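Local structure of uracil-DNA glycosylase (Epstein-Barr virus, 6LYJ) at residues T63-E67 with P92-G96; I118-R124 with F230-F236. The protein belongs to the uracil-DNA glycosylase superfamily, whose alpha/beta fold is built around a four-stranded parallel sheet. All coordinates share one frame; numbering follows the deposited sequence.

Contacts 1 and 2 tie different parts of the fold together; their centres lie 27 Å apart and neither touches the other. Each is partly buried and about equally far from the centre of the chain. Contact 1 sets the short strand 64-65 against a loop that follows strand 85-89 of the parallel sheet, whereas contact 2 joins helix 113-125 to the turn leading into helix 235-245. Their chemistry differs more than their depth. The first is a small meeting of one tyrosine ring with backbone atoms, without hydrogen bonds across it. The second is more than twice as extensive and combines a multiply bonded carboxylate with hydrophobic packing against two phenylalanine rings.

Contact 1 (T63-E67 with P92-G96); sequences TVYPE and PYHGG
Pro92 opens the contact by placing its CG against CD of Pro66, 4.1 Å away, with the two side chains crossing at about a right angle. The peptide bond before Pro66 is cis. At the next residue it is the backbone that counts: Tyr93 O comes within 3.9 Å of Tyr65 CB, while the phenol of Tyr93 leads away and gives its OH to a hydrogen bond with Phe103 O. The side chain of His94 leaves the backbone on the side away from Tyr65, and its NE2 is hydrogen-bonded to a polar side chain of another protein chain in the assembly. Its carbonyl faces the contact instead, with His94 O lying 3.4 Å from Tyr65 CE2 at the edge of the phenol ring and near its plane. The chain then bends through Gly95 and passes over the ring. Gly96 N stands 3.4 Å above the ring plane, offset toward the rim, and Gly96 CA makes a CH-pi contact 3.8 Å from the ring centroid of Tyr65, only 16° off the normal. The ring reaches this place because Tyr65 CG lies beside its backbone N, anti to the carbonyl carbon (chi1 -61°).

The segment 92-96 carries the PYH end of the GQDPYH signature of this family. Backbone hydrogen bonds join Tyr65 to Val154, in the antiparallel partner of strand 64-65, and His94 to Gly157 just beyond that strand. With no hydrogen bond running directly between the segments, the fit rests on van der Waals contact and the Tyr65 ring, whose electron-rich face receives Gly96 CA while its more positive rim lies by His94 O.

Contact 2 (I118-R124 with F230-F236); sequences IYAELHR and FLGNNHF
Glu121 and Gly232 meet through a short, nearly straight hydrogen bond, Gly232 N to Glu121 OE1 at 2.6 Å (167° at the hydrogen). The other oxygen takes the amide of Asn234, with N 2.9 Å from Glu121 OE2, and both donors approach from above the carboxylate plane rather than within it. CG of Glu121 is anti to its backbone N (chi1 165°) and the chain bends at chi2, bringing the carboxylate to the turn. Arg124, one helical turn on, grips the same group side-on: NE reaches OE1 of Glu121 at 2.9 Å, and NH2 forms a salt bridge with OE2 of Glu121 at 2.8 Å. Gly232 N and Arg124 NE reach OE1 from opposite faces of the carboxylate, which should hold its rotation firmly. The positive guanidinium and the backbone N-H groups would favour the ionised acid. Arg124 NH2 also bonds to Asn234 OD1 at 3.2 Å, and Gly232 CA lies over one face of the guanidinium. Water 1 links Glu121 OE2 to Phe236 N.

The apolar part is built on two rings. Leu122 CD2 sits over a face of Phe236, 3.7 Å from its centroid, in a CH-pi contact. Ile118 spans both rings by its branches, CG1 going to Phe230 CZ at 3.6 Å and CG2 to Phe236 CZ at 3.8 Å.

Asn233 accepts from His235 N in an Asx turn at the start of helix 235-245. Trp190, at the end of strand 186-190, lies edge-to-face with Phe230 and touches Ile118 and Phe236, while Trp140 of helix 138-142 packs on Ile118 and Leu122, so that helix 113-125 and the turn are joined beside the parallel sheet.

Contact 1 (T63-E67 with P92-G96)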
# COMPACT_ATOMS: atom_id res chain seq x y z
N THR A 63 3.86 -20.41 -2.80
CA THR A 63 3.09 -19.80 -1.73
C THR A 63 2.42 -18.52 -2.22
O THR A 63 3.09 -17.64 -2.77
CB THR A 63 3.98 -19.49 -0.53
OG1 THR A 63 4.75 -20.65 -0.18
CG2 THR A 63 3.13 -19.07 0.67
N VAL A 64 1.11 -18.43 -2.02
CA VAL A 64 0.32 -17.28 -2.45
C VAL A 64 -0.40 -16.70 -1.23
O VAL A 64 -0.96 -17.45 -0.42
CB VAL A 64 -0.69 -17.69 -3.54
CG1 VAL A 64 -1.59 -16.51 -3.91
CG2 VAL A 64 0.04 -18.22 -4.77
N TYR A 65 -0.37 -15.37 -1.11
CA TYR A 65 -1.01 -14.67 -0.02
C TYR A 65 -2.12 -13.76 -0.54
O TYR A 65 -1.99 -13.19 -1.63
CB TYR A 65 -0.00 -13.82 0.78
CG TYR A 65 1.12 -14.59 1.43
CD1 TYR A 65 0.85 -15.62 2.33
CD2 TYR A 65 2.45 -14.29 1.16
CE1 TYR A 65 1.87 -16.33 2.94
CE2 TYR A 65 3.48 -14.99 1.75
CZ TYR A 65 3.18 -16.01 2.65
OH TYR A 65 4.21 -16.71 3.24
N PRO A 66 -3.22 -13.61 0.20
CA PRO A 66 -3.50 -14.44 1.38
C PRO A 66 -4.05 -15.80 0.96
O PRO A 66 -4.02 -16.12 -0.23
CB PRO A 66 -4.53 -13.62 2.16
CG PRO A 66 -5.20 -12.78 1.13
CD PRO A 66 -4.23 -12.55 0.01
N GLU A 67 -4.53 -16.59 1.92
CA GLU A 67 -5.23 -17.82 1.58
C GLU A 67 -6.48 -17.50 0.77
O GLU A 67 -7.02 -16.39 0.81
CB GLU A 67 -5.60 -18.60 2.85
CG GLU A 67 -4.41 -19.25 3.53
CD GLU A 67 -3.80 -20.36 2.69
OE1 GLU A 67 -4.53 -21.33 2.37
OE2 GLU A 67 -2.61 -20.25 2.33
N PRO A 92 -1.42 -7.20 -1.88
CA PRO A 92 -1.27 -7.58 -0.47
C PRO A 92 0.19 -7.68 -0.07
O PRO A 92 1.10 -7.80 -0.90
CB PRO A 92 -1.97 -8.94 -0.39
CG PRO A 92 -2.86 -9.00 -1.59
CD PRO A 92 -2.10 -8.26 -2.65
N TYR A 93 0.42 -7.61 1.24
CA TYR A 93 1.74 -7.90 1.78
C TYR A 93 2.15 -9.31 1.37
O TYR A 93 1.32 -10.22 1.29
CB TYR A 93 1.73 -7.78 3.30
CG TYR A 93 1.37 -6.40 3.79
CD1 TYR A 93 2.28 -5.35 3.71
CD2 TYR A 93 0.12 -6.14 4.34
CE1 TYR A 93 1.95 -4.09 4.16
CE2 TYR A 93 -0.22 -4.88 4.79
CZ TYR A 93 0.70 -3.86 4.69
OH TYR A 93 0.37 -2.61 5.14
N HIS A 94 3.45 -9.50 1.11
CA HIS A 94 3.93 -10.73 0.50
C HIS A 94 4.81 -11.55 1.44
O HIS A 94 5.58 -12.39 0.98
CB HIS A 94 4.68 -10.42 -0.80
CG HIS A 94 5.76 -9.39 -0.66
ND1 HIS A 94 6.98 -9.66 -0.09
CD2 HIS A 94 5.80 -8.09 -1.04
CE1 HIS A 94 7.73 -8.57 -0.11
NE2 HIS A 94 7.04 -7.60 -0.69
N GLY A 95 4.68 -11.34 2.75
CA GLY A 95 5.49 -12.07 3.70
C GLY A 95 4.67 -12.80 4.75
O GLY A 95 5.20 -13.20 5.79
N GLY A 96 3.38 -12.97 4.48
CA GLY A 96 2.49 -13.66 5.39
C GLY A 96 1.70 -12.77 6.34
O GLY A 96 0.91 -13.30 7.13

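Contact 2 (I118-R124 with F230-F236)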
# COMPACT_ATOMS: atom_id res chain seq x y z
N ILE A 118 -0.16 6.50 8.32
CA ILE A 118 -1.60 6.71 8.38
C ILE A 118 -2.01 7.07 9.81
O ILE A 118 -2.76 8.03 10.04
CB ILE A 118 -2.35 5.46 7.87
CG1 ILE A 118 -2.13 5.29 6.37
CG2 ILE A 118 -3.84 5.56 8.18
CD1 ILE A 118 -2.54 3.92 5.84
N TYR A 119 -1.54 6.28 10.78
CA TYR A 119 -1.80 6.57 12.18
C TYR A 119 -1.31 7.96 12.56
O TYR A 119 -1.96 8.67 13.34
CB TYR A 119 -1.13 5.53 13.08
CG TYR A 119 -1.74 4.15 13.05
CD1 TYR A 119 -2.97 3.92 12.46
CD2 TYR A 119 -1.08 3.07 13.63
CE1 TYR A 119 -3.52 2.65 12.42
CE2 TYR A 119 -1.62 1.81 13.62
CZ TYR A 119 -2.84 1.60 13.02
OH TYR A 119 -3.39 0.34 13.02
N ALA A 120 -0.15 8.36 12.03
CA ALA A 120 0.40 9.68 12.35
C ALA A 120 -0.50 10.79 11.85
O ALA A 120 -0.71 11.80 12.53
CB ALA A 120 1.81 9.82 11.76
N GLU A 121 -1.05 10.63 10.64
CA GLU A 121 -1.97 11.64 10.13
C GLU A 121 -3.28 11.65 10.91
O GLU A 121 -3.85 12.72 11.17
CB GLU A 121 -2.23 11.41 8.64
CG GLU A 121 -3.43 12.17 8.08
CD GLU A 121 -3.32 13.68 8.20
OE1 GLU A 121 -2.19 14.21 8.38
OE2 GLU A 121 -4.37 14.35 8.13
N LEU A 122 -3.76 10.47 11.31
CA LEU A 122 -4.95 10.42 12.16
C LEU A 122 -4.72 11.14 13.48
O LEU A 122 -5.59 11.87 13.97
CB LEU A 122 -5.35 8.96 12.40
CG LEU A 122 -6.16 8.27 11.31
CD1 LEU A 122 -5.99 6.77 11.43
CD2 LEU A 122 -7.63 8.65 11.39
N HIS A 123 -3.54 10.94 14.07
CA HIS A 123 -3.21 11.55 15.35
C HIS A 123 -3.06 13.06 15.22
O HIS A 123 -3.46 13.82 16.12
CB HIS A 123 -1.94 10.92 15.91
CG HIS A 123 -1.57 11.41 17.28
ND1 HIS A 123 -0.26 11.55 17.69
CD2 HIS A 123 -2.34 11.78 18.33
CE1 HIS A 123 -0.24 11.99 18.93
NE2 HIS A 123 -1.49 12.14 19.34
N ARG A 124 -2.46 13.53 14.12
CA ARG A 124 -2.37 14.96 13.87
C ARG A 124 -3.76 15.58 13.71
O ARG A 124 -4.05 16.64 14.28
CB ARG A 124 -1.53 15.23 12.62
CG ARG A 124 -1.38 16.72 12.28
CD ARG A 124 -1.08 16.93 10.79
NE ARG A 124 -2.23 16.63 9.95
CZ ARG A 124 -3.28 17.43 9.79
NH1 ARG A 124 -3.33 18.59 10.41
NH2 ARG A 124 -4.28 17.06 9.00
N PHE A 230 1.06 13.45 2.22
CA PHE A 230 0.13 12.64 2.99
C PHE A 230 -0.08 13.23 4.38
O PHE A 230 -1.22 13.51 4.78
CB PHE A 230 0.60 11.19 3.10
CG PHE A 230 -0.38 10.30 3.80
CD1 PHE A 230 -1.40 9.68 3.09
CD2 PHE A 230 -0.32 10.12 5.17
CE1 PHE A 230 -2.32 8.87 3.74
CE2 PHE A 230 -1.24 9.32 5.82
CZ PHE A 230 -2.24 8.69 5.11
N LEU A 231 1.00 13.40 5.14
CA LEU A 231 0.89 14.03 6.44
C LEU A 231 0.40 15.46 6.27
O LEU A 231 1.05 16.28 5.61
CB LEU A 231 2.24 14.01 7.16
CG LEU A 231 2.23 14.55 8.59
CD1 LEU A 231 1.45 13.63 9.52
CD2 LEU A 231 3.64 14.76 9.10
N GLY A 232 -0.75 15.77 6.86
CA GLY A 232 -1.40 17.04 6.64
C GLY A 232 -2.51 17.02 5.61
O GLY A 232 -3.12 18.07 5.37
N ASN A 233 -2.80 15.87 4.99
CA ASN A 233 -3.82 15.87 3.95
C ASN A 233 -5.23 16.02 4.51
O ASN A 233 -6.14 16.36 3.75
CB ASN A 233 -3.71 14.60 3.08
CG ASN A 233 -4.04 13.31 3.83
OD1 ASN A 233 -4.59 13.32 4.93
ND2 ASN A 233 -3.71 12.19 3.21
N ASN A 234 -5.42 15.77 5.81
CA ASN A 234 -6.69 16.00 6.50
C ASN A 234 -7.82 15.12 5.97
O ASN A 234 -9.00 15.43 6.16
CB ASN A 234 -7.09 17.49 6.41
CG ASN A 234 -7.80 17.98 7.65
OD1 ASN A 234 -7.48 17.57 8.77
ND2 ASN A 234 -8.76 18.88 7.47
N HIS A 235 -7.48 13.98 5.34
CA HIS A 235 -8.48 13.21 4.62
C HIS A 235 -9.53 12.60 5.54
O HIS A 235 -10.70 12.47 5.14
CB HIS A 235 -7.79 12.10 3.81
CG HIS A 235 -7.20 12.55 2.52
ND1 HIS A 235 -6.67 11.68 1.59
CD2 HIS A 235 -7.05 13.79 1.99
CE1 HIS A 235 -6.22 12.35 0.55
NE2 HIS A 235 -6.44 13.64 0.76
N PHE A 236 -9.16 12.21 6.76
CA PHE A 236 -10.13 11.56 7.63
C PHE A 236 -11.12 12.56 8.22
O PHE A 236 -12.32 12.27 8.34
CB PHE A 236 -9.39 10.80 8.73
CG PHE A 236 -8.47 9.73 8.20
CD1 PHE A 236 -8.96 8.48 7.86
CD2 PHE A 236 -7.13 10.00 8.01
CE1 PHE A 236 -8.12 7.51 7.36
CE2 PHE A 236 -6.28 9.03 7.51
CZ PHE A 236 -6.78 7.78 7.18
O HOH W 1 -7.08 13.37 8.46
O HOH W 2 -5.84 20.49 9.70